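Local coordinates for minor structural protein 5 (Lactococcus phage Tuc2009, PDB 5E7T) that serves as a minor structural component of the phage particle and, given its galactose-binding-like domain, probably binds carbohydrate on the host cell surface, at residues 80-94 with 136-150. Sequence-based numbering, arbitrary orientation.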
# COMPACT_ATOMS: atom_id res chain seq x y z
N TYR B 80 -37.36 -13.84 32.25
CA TYR B 80 -37.95 -14.95 33.00
C TYR B 80 -39.40 -15.17 32.48
O TYR B 80 -40.11 -14.19 32.26
CB TYR B 80 -37.95 -14.63 34.52
CG TYR B 80 -36.65 -14.15 35.17
CD1 TYR B 80 -35.41 -14.60 34.72
CD2 TYR B 80 -36.67 -13.38 36.33
CE1 TYR B 80 -34.23 -14.22 35.36
CE2 TYR B 80 -35.50 -13.03 37.00
CZ TYR B 80 -34.27 -13.45 36.51
OH TYR B 80 -33.10 -13.06 37.14
N LYS B 81 -39.82 -16.42 32.22
CA LYS B 81 -41.18 -16.72 31.73
C LYS B 81 -42.16 -16.63 32.91
O LYS B 81 -41.87 -17.27 33.93
CB LYS B 81 -41.30 -18.17 31.19
CG LYS B 81 -40.43 -18.59 30.01
CD LYS B 81 -40.31 -20.13 29.92
CE LYS B 81 -41.25 -20.79 28.92
NZ LYS B 81 -42.69 -20.75 29.33
N PRO B 82 -43.34 -15.95 32.80
CA PRO B 82 -44.30 -15.94 33.91
C PRO B 82 -44.71 -17.34 34.36
O PRO B 82 -44.86 -18.24 33.52
CB PRO B 82 -45.51 -15.18 33.32
CG PRO B 82 -44.96 -14.36 32.27
CD PRO B 82 -43.86 -15.17 31.66
N GLY B 83 -44.86 -17.53 35.67
CA GLY B 83 -45.24 -18.82 36.24
C GLY B 83 -44.07 -19.71 36.62
O GLY B 83 -44.25 -20.66 37.37
N ASP B 84 -42.86 -19.42 36.12
CA ASP B 84 -41.68 -20.19 36.45
C ASP B 84 -41.29 -19.85 37.87
O ASP B 84 -41.62 -18.76 38.35
CB ASP B 84 -40.52 -19.82 35.49
CG ASP B 84 -40.50 -20.60 34.20
OD1 ASP B 84 -41.48 -21.34 33.92
OD2 ASP B 84 -39.48 -20.51 33.47
N LYS B 85 -40.59 -20.77 38.57
CA LYS B 85 -40.18 -20.46 39.94
C LYS B 85 -38.69 -20.23 39.94
O LYS B 85 -37.97 -20.82 39.13
CB LYS B 85 -40.54 -21.55 40.95
CG LYS B 85 -41.85 -22.26 40.67
CD LYS B 85 -42.89 -21.98 41.71
CE LYS B 85 -44.27 -22.23 41.17
NZ LYS B 85 -45.28 -22.29 42.26
N TYR B 86 -38.23 -19.35 40.83
CA TYR B 86 -36.83 -19.03 41.05
C TYR B 86 -36.64 -19.03 42.55
O TYR B 86 -37.57 -18.64 43.26
CB TYR B 86 -36.46 -17.67 40.45
CG TYR B 86 -36.34 -17.71 38.95
CD1 TYR B 86 -37.47 -17.74 38.14
CD2 TYR B 86 -35.09 -17.69 38.33
CE1 TYR B 86 -37.37 -17.79 36.75
CE2 TYR B 86 -34.97 -17.74 36.94
CZ TYR B 86 -36.12 -17.78 36.16
OH TYR B 86 -36.03 -17.82 34.79
N THR B 87 -35.51 -19.55 43.05
CA THR B 87 -35.27 -19.62 44.48
C THR B 87 -34.07 -18.76 44.86
O THR B 87 -33.00 -18.88 44.26
CB THR B 87 -35.17 -21.09 44.96
OG1 THR B 87 -36.37 -21.79 44.62
CG2 THR B 87 -34.95 -21.21 46.45
N MET B 88 -34.26 -17.91 45.89
CA MET B 88 -33.22 -17.05 46.42
C MET B 88 -32.77 -17.61 47.74
O MET B 88 -33.60 -18.07 48.50
CB MET B 88 -33.72 -15.63 46.57
CG MET B 88 -33.93 -14.93 45.27
SD MET B 88 -34.41 -13.23 45.57
CE MET B 88 -32.75 -12.45 45.67
N SER B 89 -31.45 -17.63 47.99
CA SER B 89 -30.78 -18.14 49.20
C SER B 89 -29.64 -17.16 49.54
O SER B 89 -28.99 -16.66 48.63
CB SER B 89 -30.21 -19.55 48.97
OG SER B 89 -30.29 -19.98 47.62
N VAL B 90 -29.44 -16.84 50.84
CA VAL B 90 -28.42 -15.88 51.27
C VAL B 90 -28.11 -16.07 52.75
O VAL B 90 -29.00 -16.44 53.52
CB VAL B 90 -28.85 -14.42 50.93
CG1 VAL B 90 -30.10 -13.99 51.69
CG2 VAL B 90 -27.71 -13.43 51.15
N ASP B 91 -26.82 -15.84 53.13
CA ASP B 91 -26.31 -15.81 54.50
C ASP B 91 -26.24 -14.35 54.90
O ASP B 91 -25.74 -13.52 54.15
CB ASP B 91 -24.92 -16.44 54.61
CG ASP B 91 -24.89 -17.94 54.44
OD1 ASP B 91 -25.97 -18.55 54.25
OD2 ASP B 91 -23.78 -18.51 54.44
N VAL B 92 -26.79 -14.02 56.05
CA VAL B 92 -26.92 -12.65 56.51
C VAL B 92 -26.50 -12.50 57.99
O VAL B 92 -26.77 -13.39 58.80
CB VAL B 92 -28.37 -12.24 56.18
CG1 VAL B 92 -29.16 -11.74 57.39
CG2 VAL B 92 -28.41 -11.25 55.04
N MET B 93 -25.79 -11.41 58.32
CA MET B 93 -25.33 -11.17 59.69
C MET B 93 -25.47 -9.73 60.09
O MET B 93 -25.03 -8.86 59.35
CB MET B 93 -23.89 -11.64 59.87
CG MET B 93 -23.24 -11.15 61.13
SD MET B 93 -21.90 -12.24 61.52
CE MET B 93 -21.00 -11.21 62.47
N PHE B 94 -26.06 -9.49 61.26
CA PHE B 94 -26.23 -8.14 61.74
C PHE B 94 -25.23 -7.93 62.83
O PHE B 94 -25.30 -8.61 63.86
CB PHE B 94 -27.67 -7.90 62.23
CG PHE B 94 -28.71 -7.96 61.13
CD1 PHE B 94 -29.18 -9.18 60.66
CD2 PHE B 94 -29.20 -6.79 60.56
CE1 PHE B 94 -30.16 -9.23 59.67
CE2 PHE B 94 -30.16 -6.85 59.55
CZ PHE B 94 -30.63 -8.07 59.12
N ASN B 136 -24.64 -10.84 65.38
CA ASN B 136 -23.36 -11.50 65.13
C ASN B 136 -23.49 -13.00 64.86
O ASN B 136 -22.59 -13.75 65.18
CB ASN B 136 -22.37 -11.20 66.25
CG ASN B 136 -22.02 -9.75 66.30
OD1 ASN B 136 -21.35 -9.23 65.41
ND2 ASN B 136 -22.51 -9.05 67.32
N GLN B 137 -24.58 -13.40 64.21
CA GLN B 137 -24.83 -14.78 63.85
C GLN B 137 -25.21 -14.85 62.38
O GLN B 137 -25.94 -13.98 61.90
CB GLN B 137 -25.94 -15.36 64.75
CG GLN B 137 -26.70 -16.57 64.21
CD GLN B 137 -26.01 -17.88 64.41
OE1 GLN B 137 -25.50 -18.18 65.48
NE2 GLN B 137 -26.06 -18.74 63.41
N TRP B 138 -24.70 -15.87 61.65
CA TRP B 138 -25.06 -16.07 60.25
C TRP B 138 -26.41 -16.72 60.16
O TRP B 138 -26.61 -17.84 60.66
CB TRP B 138 -24.04 -16.90 59.49
CG TRP B 138 -22.77 -16.17 59.20
CD1 TRP B 138 -21.56 -16.38 59.78
CD2 TRP B 138 -22.61 -15.06 58.31
NE1 TRP B 138 -20.65 -15.47 59.32
CE2 TRP B 138 -21.27 -14.64 58.41
CE3 TRP B 138 -23.48 -14.35 57.47
CZ2 TRP B 138 -20.76 -13.58 57.65
CZ3 TRP B 138 -22.97 -13.29 56.73
CH2 TRP B 138 -21.63 -12.92 56.82
N ILE B 139 -27.35 -16.02 59.54
CA ILE B 139 -28.67 -16.54 59.32
C ILE B 139 -28.78 -16.88 57.83
O ILE B 139 -28.52 -16.01 56.98
CB ILE B 139 -29.77 -15.51 59.75
CG1 ILE B 139 -29.55 -14.96 61.17
CG2 ILE B 139 -31.17 -16.09 59.58
CD1 ILE B 139 -30.20 -13.57 61.42
N ARG B 140 -29.16 -18.13 57.51
CA ARG B 140 -29.43 -18.56 56.13
C ARG B 140 -30.92 -18.30 55.87
O ARG B 140 -31.76 -18.79 56.62
CB ARG B 140 -29.16 -20.05 55.95
CG ARG B 140 -29.57 -20.55 54.58
CD ARG B 140 -28.77 -21.73 54.09
NE ARG B 140 -29.68 -22.71 53.50
CZ ARG B 140 -29.77 -22.96 52.20
NH1 ARG B 140 -28.96 -22.36 51.34
NH2 ARG B 140 -30.65 -23.85 51.75
N ILE B 141 -31.24 -17.53 54.82
CA ILE B 141 -32.64 -17.20 54.49
C ILE B 141 -32.93 -17.65 53.07
O ILE B 141 -32.15 -17.33 52.17
CB ILE B 141 -32.92 -15.69 54.74
CG1 ILE B 141 -32.48 -15.27 56.15
CG2 ILE B 141 -34.40 -15.38 54.53
CD1 ILE B 141 -32.18 -13.89 56.30
N THR B 142 -34.01 -18.41 52.86
CA THR B 142 -34.41 -18.93 51.54
C THR B 142 -35.86 -18.57 51.22
O THR B 142 -36.69 -18.44 52.13
CB THR B 142 -34.14 -20.45 51.41
OG1 THR B 142 -35.17 -21.20 52.04
CG2 THR B 142 -32.78 -20.87 51.94
N GLN B 143 -36.19 -18.40 49.92
CA GLN B 143 -37.53 -18.05 49.45
C GLN B 143 -37.68 -18.38 47.96
O GLN B 143 -36.85 -17.96 47.15
CB GLN B 143 -37.82 -16.57 49.70
CG GLN B 143 -39.16 -16.05 49.19
CD GLN B 143 -40.33 -16.47 50.01
OE1 GLN B 143 -40.51 -16.04 51.16
NE2 GLN B 143 -41.21 -17.25 49.40
N THR B 144 -38.75 -19.12 47.60
CA THR B 144 -39.06 -19.43 46.21
C THR B 144 -40.08 -18.40 45.77
O THR B 144 -41.01 -18.10 46.52
CB THR B 144 -39.53 -20.87 46.02
OG1 THR B 144 -38.56 -21.77 46.56
CG2 THR B 144 -39.76 -21.20 44.56
N SER B 145 -39.88 -17.83 44.58
CA SER B 145 -40.75 -16.81 44.00
C SER B 145 -41.33 -17.27 42.66
O SER B 145 -40.62 -17.90 41.88
CB SER B 145 -39.96 -15.52 43.81
OG SER B 145 -39.58 -14.98 45.06
N THR B 146 -42.61 -16.96 42.39
CA THR B 146 -43.25 -17.26 41.11
C THR B 146 -43.28 -15.98 40.24
O THR B 146 -43.79 -14.92 40.66
CB THR B 146 -44.64 -17.86 41.30
OG1 THR B 146 -44.53 -19.00 42.14
CG2 THR B 146 -45.27 -18.28 40.00
N ILE B 147 -42.70 -16.08 39.04
CA ILE B 147 -42.61 -14.98 38.08
C ILE B 147 -44.00 -14.47 37.73
O ILE B 147 -44.85 -15.25 37.29
CB ILE B 147 -41.75 -15.36 36.84
CG1 ILE B 147 -40.33 -15.80 37.25
CG2 ILE B 147 -41.70 -14.22 35.83
CD1 ILE B 147 -39.51 -14.78 38.05
N PRO B 148 -44.27 -13.16 37.99
CA PRO B 148 -45.60 -12.62 37.68
C PRO B 148 -45.79 -12.41 36.17
O PRO B 148 -44.80 -12.36 35.40
CB PRO B 148 -45.61 -11.30 38.45
CG PRO B 148 -44.19 -10.87 38.45
CD PRO B 148 -43.37 -12.12 38.53
N PRO B 149 -47.06 -12.27 35.70
CA PRO B 149 -47.27 -12.07 34.27
C PRO B 149 -46.68 -10.75 33.79
O PRO B 149 -46.63 -9.77 34.56
CB PRO B 149 -48.79 -12.14 34.12
CG PRO B 149 -49.30 -11.78 35.43
CD PRO B 149 -48.34 -12.30 36.42
N TYR B 150 -46.25 -10.73 32.50
CA TYR B 150 -45.64 -9.56 31.89
C TYR B 150 -46.57 -8.37 31.99
O TYR B 150 -47.78 -8.53 31.90
CB TYR B 150 -45.30 -9.83 30.42
CG TYR B 150 -44.25 -10.89 30.14
CD1 TYR B 150 -42.98 -10.80 30.70
CD2 TYR B 150 -44.49 -11.91 29.22
CE1 TYR B 150 -41.99 -11.76 30.41
CE2 TYR B 150 -43.51 -12.86 28.93
CZ TYR B 150 -42.26 -12.78 29.52
OH TYR B 150 -41.31 -13.74 29.23
O HOH W 1 -26.97 -11.71 62.80
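Asn136 opens the contact with a backbone bond, its N donating to Phe94 O at 2.8 Å, while its OD1 borders the methyl end of Met93. A water that accepts from Phe94 N and donates to Gln137 O links the two segments in place of a direct backbone bond. Trp138 then offers one indole face to Met93: CB sits 3.7 Å from the centroid of the six-membered ring, a CH-pi contact, and the thioether SD lies 4.2 Å from that of the five-membered ring. Setting CG opposite the backbone N (chi1 166°) and keeping the chain extended carries Met93 across both rings. Arg178 makes a cation-pi contact with Trp138 and a salt bridge with Asp91.

From Ile139 to Thr146 the strands pair antiparallel; residues 139-142 also pair with a strand of another protein's chain, so the sheet continues across that interface. Ile139 and Ile141 share a face with Val90 and Val92, Ile141 CD1 resting 3.9 Å from Val92 CG1; branched aliphatics suit this side, which turns to the opposing sheet, where Ile125 meets Ile141 and Met88. On the other face Thr142 CG2 lies over the guanidinium centre of Arg140, and the hydroxyls of Thr144 and Thr87 approach to 2.9 Å, Thr87 OG1 also hydrogen-bonding Gly185 O. Lys85 NZ makes a weak hydrogen bond to Thr146 OG1 (3.4 Å).

Beyond the strand, Ile147 N donates to Asp84 O at 3.0 Å and Ile147 O accepts from Gly83 N, clasping the type II turn 81-84, whose backbone angles favour glycine at Gly83. The Ile147 side chain packs against both Tyr80 and Tyr86, which themselves touch, its CD1 3.6 Å from Tyr80 CD2. Tyr150 lays its ring face against Pro82 CD.

Backbone bonds thus hold a seam with two contrasting faces, one mainly aliphatic, the other rich in hydroxyl and charged groups, consistent with a galactose-binding-like beta-sandwich.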